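PDB 3EZY: Myo-inositol 2-dehydrogenase from Thermotoga maritima, which catalyses the NAD(+)-dependent oxidation of myo-inositol to 2-keto-myo-inositol (scyllo-inosose), probably as a step of myo-inositol degradation. Local coordinates for residues A[10-15]-A[275-280]; A[124-129]-A[285-290]. All coordinates share one frame; numbering follows the deposited sequence.

In the fold
Helix 277-298 takes part in both contacts, an example of one long helix serving two contacts, with the start of the Rossmann fold and with the segment that follows its last strand. In interaction 1 its first turn meets the first turn of helix 12-20, which follows the glycine-rich turn of the Rossmann fold; in interaction 2, its residues 285-290 pack against 124-129, which lead into helix 128-138. The centres lie about 14 Å apart, yet the contacts touch: Arg280 NH1 forms a 3.1 Å salt bridge to Asp127 OD2, and Tyr285 packs against Ile13 and Phe277. Interaction 1 is probably the nearer to the NAD site, because its segment holds Gly11 and Gly14 of a GxGxxG pattern.

Interaction 1 of 2, residues A[10-15]-A[275-280]; sequences LGRIGT and YFFLER
A cation-pi stack at the protein surface, Arg12 on Phe277, joins the first turn of helix 12-20 in the Rossmann domain to the first turn of helix 277-298. The guanidinium lies over one face of the ring with the planes only 24° apart, and Arg12 CZ is 4.0 Å from the centroid of the Phe277 ring. The aliphatic part of the arginine shares that face: Arg12 CD sits over the middle of the Phe277 ring, 3.4 Å from its centroid, in a CH-pi contact, while NH1 reaches out over CD1 and CE1. With chi1 at -177° the Arg12 chain leaves the helix toward Phe277, and a bend at chi3 turns the guanidinium over the ring face. Ile13 adds an apolar touch, CG1 to Phe277 CZ at 3.8 Å, its side chain crossing the ring's at about a right angle. Tyr281 and Tyr237 also pack on Phe277.

Each helix start is held locally. Thr15 N and OG1 grip Gly11 O from opposite faces of its plane, and Glu279 OE2 takes the N-H groups of both Tyr275 and Phe276 and a salt bridge from Arg272. Gly11, the N-cap of helix 12-20, belongs to a glycine-rich turn consistent with dinucleotide binding. The Arg12-Phe277 pair thus joins the two helix starts through dispersion and cation-pi attraction, keeping a charged group over an aromatic face at the surface.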
ATOM      1  N   LEU A  10     -40.508  -1.131   4.973  1.00 23.63           N
ATOM      2  CA  LEU A  10     -39.575  -2.126   5.467  1.00 24.01           C
ATOM      3  C   LEU A  10     -38.874  -2.798   4.288  1.00 24.48           C
ATOM      4  O   LEU A  10     -38.875  -4.020   4.166  1.00 25.28           O
ATOM      5  CB  LEU A  10     -40.302  -3.148   6.319  1.00 22.95           C
ATOM      6  CG  LEU A  10     -40.952  -2.622   7.588  1.00 25.77           C
ATOM      7  CD1 LEU A  10     -41.866  -3.740   8.168  1.00 26.47           C
ATOM      8  CD2 LEU A  10     -39.957  -2.121   8.623  1.00 23.85           C
ATOM      9  N   GLY A  11     -38.335  -1.964   3.404  1.00 24.51           N
ATOM     10  CA  GLY A  11     -37.520  -2.420   2.313  1.00 24.67           C
ATOM     11  C   GLY A  11     -36.123  -2.607   2.880  1.00 24.67           C
ATOM     12  O   GLY A  11     -35.904  -2.669   4.084  1.00 23.70           O
ATOM     13  N   ARG A  12     -35.163  -2.657   1.988  1.00 24.87           N
ATOM     14  CA  ARG A  12     -33.817  -2.941   2.373  1.00 25.22           C
ATOM     15  C   ARG A  12     -33.347  -1.916   3.379  1.00 23.84           C
ATOM     16  O   ARG A  12     -32.727  -2.256   4.378  1.00 23.25           O
ATOM     17  CB  ARG A  12     -32.961  -2.843   1.116  1.00 26.00           C
ATOM     18  CG  ARG A  12     -31.535  -3.192   1.353  1.00 31.58           C
ATOM     19  CD  ARG A  12     -30.775  -2.606   0.200  1.00 39.44           C
ATOM     20  NE  ARG A  12     -30.425  -3.584  -0.797  1.00 43.86           N
ATOM     21  CZ  ARG A  12     -29.923  -3.260  -1.985  1.00 47.31           C
ATOM     22  NH1 ARG A  12     -29.786  -1.981  -2.342  1.00 47.81           N
ATOM     23  NH2 ARG A  12     -29.592  -4.219  -2.833  1.00 49.89           N
ATOM     24  N   ILE A  13     -33.588  -0.642   3.103  1.00 22.31           N
ATOM     25  CA  ILE A  13     -33.034   0.407   3.999  1.00 21.68           C
ATOM     26  C   ILE A  13     -33.855   0.654   5.280  1.00 22.63           C
ATOM     27  O   ILE A  13     -33.282   0.817   6.374  1.00 22.19           O
ATOM     28  CB  ILE A  13     -32.777   1.722   3.230  1.00 22.07           C
ATOM     29  CG1 ILE A  13     -31.658   1.487   2.187  1.00 20.92           C
ATOM     30  CG2 ILE A  13     -32.363   2.872   4.183  1.00 20.84           C
ATOM     31  CD1 ILE A  13     -31.463   2.650   1.248  1.00 21.69           C
ATOM     32  N   GLY A  14     -35.183   0.684   5.163  1.00 21.99           N
ATOM     33  CA  GLY A  14     -36.040   0.755   6.354  1.00 22.57           C
ATOM     34  C   GLY A  14     -35.745  -0.386   7.320  1.00 22.47           C
ATOM     35  O   GLY A  14     -35.737  -0.204   8.533  1.00 22.58           O
ATOM     36  N   THR A  15     -35.506  -1.584   6.794  1.00 23.02           N
ATOM     37  CA  THR A  15     -35.161  -2.715   7.659  1.00 22.70           C
ATOM     38  C   THR A  15     -33.862  -2.503   8.440  1.00 22.36           C
ATOM     39  O   THR A  15     -33.805  -2.753   9.646  1.00 22.94           O
ATOM     40  CB  THR A  15     -35.091  -4.024   6.843  1.00 24.41           C
ATOM     41  OG1 THR A  15     -36.376  -4.256   6.240  1.00 24.09           O
ATOM     42  CG2 THR A  15     -34.695  -5.205   7.753  1.00 23.92           C
ATOM     43  N   TYR A 275     -18.520  -5.637  -1.029  1.00 23.35           N
ATOM     44  CA  TYR A 275     -19.258  -6.012  -2.195  1.00 25.55           C
ATOM     45  C   TYR A 275     -20.768  -6.035  -1.915  1.00 25.75           C
ATOM     46  O   TYR A 275     -21.569  -5.648  -2.759  1.00 26.45           O
ATOM     47  CB  TYR A 275     -18.733  -7.358  -2.693  1.00 25.84           C
ATOM     48  CG  TYR A 275     -19.327  -7.783  -3.982  1.00 29.11           C
ATOM     49  CD1 TYR A 275     -18.620  -7.650  -5.164  1.00 31.36           C
ATOM     50  CD2 TYR A 275     -20.628  -8.307  -4.030  1.00 33.96           C
ATOM     51  CE1 TYR A 275     -19.176  -8.013  -6.381  1.00 34.15           C
ATOM     52  CE2 TYR A 275     -21.198  -8.682  -5.253  1.00 37.01           C
ATOM     53  CZ  TYR A 275     -20.451  -8.536  -6.420  1.00 37.08           C
ATOM     54  OH  TYR A 275     -20.977  -8.914  -7.643  1.00 40.75           O
ATOM     55  N   PHE A 276     -21.164  -6.453  -0.725  1.00 25.27           N
ATOM     56  CA  PHE A 276     -22.590  -6.488  -0.424  1.00 25.26           C
ATOM     57  C   PHE A 276     -23.066  -5.225   0.283  1.00 24.64           C
ATOM     58  O   PHE A 276     -22.278  -4.500   0.918  1.00 23.12           O
ATOM     59  CB  PHE A 276     -22.977  -7.764   0.341  1.00 25.76           C
ATOM     60  CG  PHE A 276     -22.499  -9.021  -0.325  1.00 27.89           C
ATOM     61  CD1 PHE A 276     -23.272  -9.639  -1.299  1.00 29.50           C
ATOM     62  CD2 PHE A 276     -21.243  -9.550  -0.017  1.00 31.64           C
ATOM     63  CE1 PHE A 276     -22.823 -10.781  -1.931  1.00 31.88           C
ATOM     64  CE2 PHE A 276     -20.781 -10.693  -0.646  1.00 33.93           C
ATOM     65  CZ  PHE A 276     -21.577 -11.311  -1.613  1.00 34.54           C
ATOM     66  N   PHE A 277     -24.364  -4.960   0.160  1.00 24.51           N
ATOM     67  CA  PHE A 277     -24.948  -3.694   0.640  1.00 24.58           C
ATOM     68  C   PHE A 277     -24.798  -3.456   2.130  1.00 24.54           C
ATOM     69  O   PHE A 277     -24.387  -2.380   2.601  1.00 24.27           O
ATOM     70  CB  PHE A 277     -26.430  -3.670   0.265  1.00 25.47           C
ATOM     71  CG  PHE A 277     -27.088  -2.353   0.485  1.00 23.47           C
ATOM     72  CD1 PHE A 277     -27.152  -1.416  -0.539  1.00 23.99           C
ATOM     73  CD2 PHE A 277     -27.692  -2.076   1.702  1.00 24.32           C
ATOM     74  CE1 PHE A 277     -27.813  -0.174  -0.354  1.00 24.12           C
ATOM     75  CE2 PHE A 277     -28.346  -0.862   1.918  1.00 25.09           C
ATOM     76  CZ  PHE A 277     -28.403   0.103   0.899  1.00 23.44           C
ATOM     77  N   LEU A 278     -25.123  -4.468   2.896  1.00 25.59           N
ATOM     78  CA  LEU A 278     -25.097  -4.352   4.327  1.00 25.87           C
ATOM     79  C   LEU A 278     -23.651  -4.193   4.832  1.00 26.18           C
ATOM     80  O   LEU A 278     -23.395  -3.353   5.676  1.00 25.43           O
ATOM     81  CB  LEU A 278     -25.802  -5.561   4.972  1.00 26.67           C
ATOM     82  CG  LEU A 278     -25.882  -5.516   6.506  1.00 28.66           C
ATOM     83  CD1 LEU A 278     -26.818  -4.371   6.971  1.00 31.57           C
ATOM     84  CD2 LEU A 278     -26.370  -6.863   7.063  1.00 31.34           C
ATOM     85  N   GLU A 279     -22.703  -4.997   4.332  1.00 25.46           N
ATOM     86  CA  GLU A 279     -21.339  -4.886   4.852  1.00 25.71           C
ATOM     87  C   GLU A 279     -20.767  -3.529   4.475  1.00 24.58           C
ATOM     88  O   GLU A 279     -20.009  -2.945   5.222  1.00 24.59           O
ATOM     89  CB  GLU A 279     -20.432  -6.005   4.321  1.00 26.06           C
ATOM     90  CG  GLU A 279     -20.156  -5.905   2.834  1.00 25.88           C
ATOM     91  CD  GLU A 279     -19.232  -7.035   2.312  1.00 27.10           C
ATOM     92  OE1 GLU A 279     -18.675  -7.786   3.131  1.00 27.91           O
ATOM     93  OE2 GLU A 279     -19.085  -7.206   1.091  1.00 23.87           O
ATOM     94  N   ARG A 280     -21.151  -3.013   3.316  1.00 23.62           N
ATOM     95  CA  ARG A 280     -20.689  -1.675   2.893  1.00 23.81           C
ATOM     96  C   ARG A 280     -21.274  -0.527   3.743  1.00 23.36           C
ATOM     97  O   ARG A 280     -20.548   0.399   4.163  1.00 23.42           O
ATOM     98  CB  ARG A 280     -20.979  -1.428   1.394  1.00 23.29           C
ATOM     99  CG  ARG A 280     -20.734   0.033   0.933  1.00 25.46           C
ATOM    100  CD  ARG A 280     -19.224   0.327   0.965  1.00 25.29           C
ATOM    101  NE  ARG A 280     -18.871   1.706   0.626  1.00 33.16           N
ATOM    102  CZ  ARG A 280     -18.980   2.754   1.452  1.00 38.21           C
ATOM    103  NH1 ARG A 280     -19.494   2.606   2.675  1.00 37.48           N
ATOM    104  NH2 ARG A 280     -18.616   3.974   1.043  1.00 36.99           N
TER

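Interaction 2 of 2, residues A[124-129]-A[285-290]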
ATOM      1  N   ARG A 124     -23.947   8.724   3.325  1.00 21.93           N
ATOM      2  CA  ARG A 124     -22.495   8.688   3.119  1.00 22.24           C
ATOM      3  C   ARG A 124     -21.775   9.827   3.841  1.00 21.93           C
ATOM      4  O   ARG A 124     -20.564   9.750   4.001  1.00 21.96           O
ATOM      5  CB  ARG A 124     -22.108   8.670   1.624  1.00 22.10           C
ATOM      6  CG  ARG A 124     -22.863   7.588   0.825  1.00 22.57           C
ATOM      7  CD  ARG A 124     -22.361   7.413  -0.608  1.00 25.01           C
ATOM      8  NE  ARG A 124     -23.252   6.477  -1.340  1.00 26.65           N
ATOM      9  CZ  ARG A 124     -23.337   6.410  -2.672  1.00 26.10           C
ATOM     10  NH1 ARG A 124     -22.556   7.193  -3.423  1.00 24.94           N
ATOM     11  NH2 ARG A 124     -24.182   5.554  -3.260  1.00 24.26           N
ATOM     12  N   ARG A 125     -22.478  10.891   4.256  1.00 20.73           N
ATOM     13  CA  ARG A 125     -21.767  11.899   5.092  1.00 20.75           C
ATOM     14  C   ARG A 125     -21.296  11.277   6.385  1.00 21.45           C
ATOM     15  O   ARG A 125     -20.495  11.890   7.070  1.00 20.32           O
ATOM     16  CB  ARG A 125     -22.637  13.074   5.500  1.00 20.44           C
ATOM     17  CG  ARG A 125     -23.128  13.908   4.327  1.00 19.33           C
ATOM     18  CD  ARG A 125     -23.653  15.230   4.824  1.00 20.81           C
ATOM     19  NE  ARG A 125     -24.192  16.055   3.743  1.00 21.90           N
ATOM     20  CZ  ARG A 125     -24.453  17.347   3.896  1.00 23.95           C
ATOM     21  NH1 ARG A 125     -24.279  17.880   5.084  1.00 22.23           N
ATOM     22  NH2 ARG A 125     -24.916  18.089   2.878  1.00 23.49           N
ATOM     23  N   PHE A 126     -21.841  10.092   6.752  1.00 21.08           N
ATOM     24  CA  PHE A 126     -21.530   9.520   8.042  1.00 21.92           C
ATOM     25  C   PHE A 126     -20.662   8.298   7.911  1.00 22.15           C
ATOM     26  O   PHE A 126     -20.497   7.592   8.896  1.00 22.32           O
ATOM     27  CB  PHE A 126     -22.828   9.199   8.844  1.00 22.43           C
ATOM     28  CG  PHE A 126     -23.719  10.420   9.041  1.00 21.50           C
ATOM     29  CD1 PHE A 126     -23.515  11.270  10.120  1.00 24.89           C
ATOM     30  CD2 PHE A 126     -24.692  10.754   8.090  1.00 21.91           C
ATOM     31  CE1 PHE A 126     -24.298  12.417  10.294  1.00 22.17           C
ATOM     32  CE2 PHE A 126     -25.494  11.896   8.254  1.00 22.73           C
ATOM     33  CZ  PHE A 126     -25.290  12.728   9.368  1.00 22.46           C
ATOM     34  N   ASP A 127     -20.199   7.995   6.694  1.00 21.77           N
ATOM     35  CA  ASP A 127     -19.122   7.008   6.448  1.00 22.83           C
ATOM     36  C   ASP A 127     -17.844   7.454   7.185  1.00 23.43           C
ATOM     37  O   ASP A 127     -17.389   8.596   7.044  1.00 22.85           O
ATOM     38  CB  ASP A 127     -18.888   6.912   4.914  1.00 23.62           C
ATOM     39  CG  ASP A 127     -17.712   6.000   4.527  1.00 25.24           C
ATOM     40  OD1 ASP A 127     -16.541   6.347   4.816  1.00 23.70           O
ATOM     41  OD2 ASP A 127     -17.943   4.948   3.882  1.00 26.72           O
ATOM     42  N   ARG A 128     -17.273   6.597   8.030  1.00 23.51           N
ATOM     43  CA  ARG A 128     -16.158   7.071   8.841  1.00 23.85           C
ATOM     44  C   ARG A 128     -14.979   7.607   8.008  1.00 22.39           C
ATOM     45  O   ARG A 128     -14.305   8.536   8.455  1.00 21.62           O
ATOM     46  CB  ARG A 128     -15.641   5.994   9.820  1.00 24.85           C
ATOM     47  CG  ARG A 128     -15.093   4.776   9.113  1.00 32.04           C
ATOM     48  CD  ARG A 128     -14.950   3.554  10.032  1.00 40.46           C
ATOM     49  NE  ARG A 128     -13.715   3.603  10.806  1.00 48.39           N
ATOM     50  CZ  ARG A 128     -13.638   3.932  12.098  1.00 52.13           C
ATOM     51  NH1 ARG A 128     -12.451   3.934  12.708  1.00 51.52           N
ATOM     52  NH2 ARG A 128     -14.747   4.247  12.784  1.00 53.64           N
ATOM     53  N   ASN A 129     -14.722   7.039   6.822  1.00 19.70           N
ATOM     54  CA  ASN A 129     -13.626   7.536   5.984  1.00 18.54           C
ATOM     55  C   ASN A 129     -13.891   8.899   5.336  1.00 19.19           C
ATOM     56  O   ASN A 129     -13.038   9.771   5.351  1.00 17.96           O
ATOM     57  CB  ASN A 129     -13.303   6.476   4.929  1.00 18.54           C
ATOM     58  CG  ASN A 129     -12.979   5.134   5.573  1.00 19.79           C
ATOM     59  OD1 ASN A 129     -12.149   5.085   6.446  1.00 17.12           O
ATOM     60  ND2 ASN A 129     -13.671   4.071   5.186  1.00 16.87           N
ATOM     61  N   TYR A 285     -25.246   3.997   8.087  1.00 20.78           N
ATOM     62  CA  TYR A 285     -26.641   4.168   8.509  1.00 20.55           C
ATOM     63  C   TYR A 285     -26.797   4.255  10.027  1.00 21.18           C
ATOM     64  O   TYR A 285     -27.602   5.053  10.553  1.00 21.21           O
ATOM     65  CB  TYR A 285     -27.514   3.032   7.954  1.00 20.76           C
ATOM     66  CG  TYR A 285     -27.787   3.141   6.483  1.00 18.65           C
ATOM     67  CD1 TYR A 285     -28.441   4.252   5.956  1.00 22.08           C
ATOM     68  CD2 TYR A 285     -27.445   2.105   5.627  1.00 21.40           C
ATOM     69  CE1 TYR A 285     -28.713   4.356   4.587  1.00 20.83           C
ATOM     70  CE2 TYR A 285     -27.715   2.179   4.260  1.00 23.05           C
ATOM     71  CZ  TYR A 285     -28.369   3.304   3.755  1.00 23.36           C
ATOM     72  OH  TYR A 285     -28.598   3.373   2.409  1.00 22.43           O
ATOM     73  N   LEU A 286     -26.053   3.422  10.754  1.00 21.29           N
ATOM     74  CA  LEU A 286     -26.155   3.456  12.195  1.00 21.36           C
ATOM     75  C   LEU A 286     -25.780   4.858  12.679  1.00 22.36           C
ATOM     76  O   LEU A 286     -26.468   5.441  13.522  1.00 22.26           O
ATOM     77  CB  LEU A 286     -25.177   2.456  12.810  1.00 22.02           C
ATOM     78  CG  LEU A 286     -25.105   2.575  14.329  1.00 23.27           C
ATOM     79  CD1 LEU A 286     -26.451   2.142  14.991  1.00 21.09           C
ATOM     80  CD2 LEU A 286     -23.926   1.758  14.894  1.00 26.61           C
ATOM     81  N   GLU A 287     -24.670   5.380  12.170  1.00 20.33           N
ATOM     82  CA  GLU A 287     -24.180   6.684  12.638  1.00 22.93           C
ATOM     83  C   GLU A 287     -25.082   7.860  12.225  1.00 22.06           C
ATOM     84  O   GLU A 287     -25.236   8.863  12.969  1.00 20.14           O
ATOM     85  CB  GLU A 287     -22.785   6.918  12.087  1.00 23.14           C
ATOM     86  CG  GLU A 287     -22.151   8.220  12.561  1.00 31.40           C
ATOM     87  CD  GLU A 287     -21.601   8.132  14.001  1.00 42.02           C
ATOM     88  OE1 GLU A 287     -21.712   7.045  14.669  1.00 43.45           O
ATOM     89  OE2 GLU A 287     -21.059   9.171  14.452  1.00 46.20           O
ATOM     90  N   GLU A 288     -25.638   7.749  11.022  1.00 20.98           N
ATOM     91  CA  GLU A 288     -26.620   8.732  10.529  1.00 21.77           C
ATOM     92  C   GLU A 288     -27.846   8.810  11.459  1.00 22.20           C
ATOM     93  O   GLU A 288     -28.333   9.889  11.807  1.00 22.67           O
ATOM     94  CB  GLU A 288     -27.070   8.348   9.128  1.00 21.52           C
ATOM     95  CG  GLU A 288     -28.104   9.308   8.580  1.00 21.22           C
ATOM     96  CD  GLU A 288     -28.590   8.900   7.249  1.00 23.80           C
ATOM     97  OE1 GLU A 288     -28.924   7.709   7.065  1.00 24.98           O
ATOM     98  OE2 GLU A 288     -28.622   9.763   6.367  1.00 25.46           O
ATOM     99  N   LEU A 289     -28.350   7.653  11.852  1.00 22.86           N
ATOM    100  CA  LEU A 289     -29.555   7.570  12.694  1.00 22.30           C
ATOM    101  C   LEU A 289     -29.308   8.057  14.129  1.00 23.68           C
ATOM    102  O   LEU A 289     -30.145   8.785  14.714  1.00 23.39           O
ATOM    103  CB  LEU A 289     -30.108   6.147  12.693  1.00 22.30           C
ATOM    104  CG  LEU A 289     -31.338   5.871  13.598  1.00 23.13           C
ATOM    105  CD1 LEU A 289     -32.353   6.924  13.330  1.00 25.35           C
ATOM    106  CD2 LEU A 289     -31.970   4.513  13.330  1.00 26.19           C
ATOM    107  N   LYS A 290     -28.168   7.682  14.714  1.00 23.47           N
ATOM    108  CA  LYS A 290     -27.814   8.239  16.025  1.00 24.33           C
ATOM    109  C   LYS A 290     -27.793   9.774  15.974  1.00 24.79           C
ATOM    110  O   LYS A 290     -28.126  10.436  16.964  1.00 24.92           O
ATOM    111  CB  LYS A 290     -26.442   7.722  16.499  1.00 24.25           C
ATOM    112  CG  LYS A 290     -26.362   6.228  16.680  1.00 25.37           C
ATOM    113  CD  LYS A 290     -25.002   5.885  17.341  1.00 31.42           C
ATOM    114  CE  LYS A 290     -24.823   4.360  17.540  1.00 33.64           C
ATOM    115  NZ  LYS A 290     -23.327   3.996  17.559  1.00 38.16           N
TER
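The backbones come close where the 3-10 segment ending at Phe126 meets helix 277-298, with the CA atoms of Phe126 and Glu288 5.7 Å apart. Phe126 then lays its ring against the helix, with Glu288 CA over one face in a CH-pi contact, 3.8 Å from the centroid of the Phe126 ring and offset toward the rim. Having CG anti to its carbonyl carbon (chi1 -57°), Phe126 brings CD2 to 3.5 Å from Glu288 CB and CE2 to 3.7 Å from Glu288 CG. The two side chains cross at about a right angle, with the glutamate's CB and CG against the ring. Glu287 approaches from the neighbouring helix position, its CG 3.9 Å from Phe126 CB; Thr291, one turn further along, also touches the phenylalanine.

Replacing Phe126 by an alanine removes the ring, which would probably leave Glu288 CA and its methylenes without their aromatic partner and open a gap between that segment and the helix.

Beyond the ring the chain enters helix 128-138, whose N-cap is Asp127; its OD1 accepts a weak bond from Asn129 N and a hydrogen bond from Phe130 N. Arg128 and Asn129 bond to Glu257 and Thr259 of a second subunit, placing the start of helix 128-138 at a subunit interface. Across the contact itself, adhesion is apolar despite two glutamates: their hydrocarbon portions meet the phenylalanine, and dispersion and CH-pi attraction join the 3-10 segment to the helix.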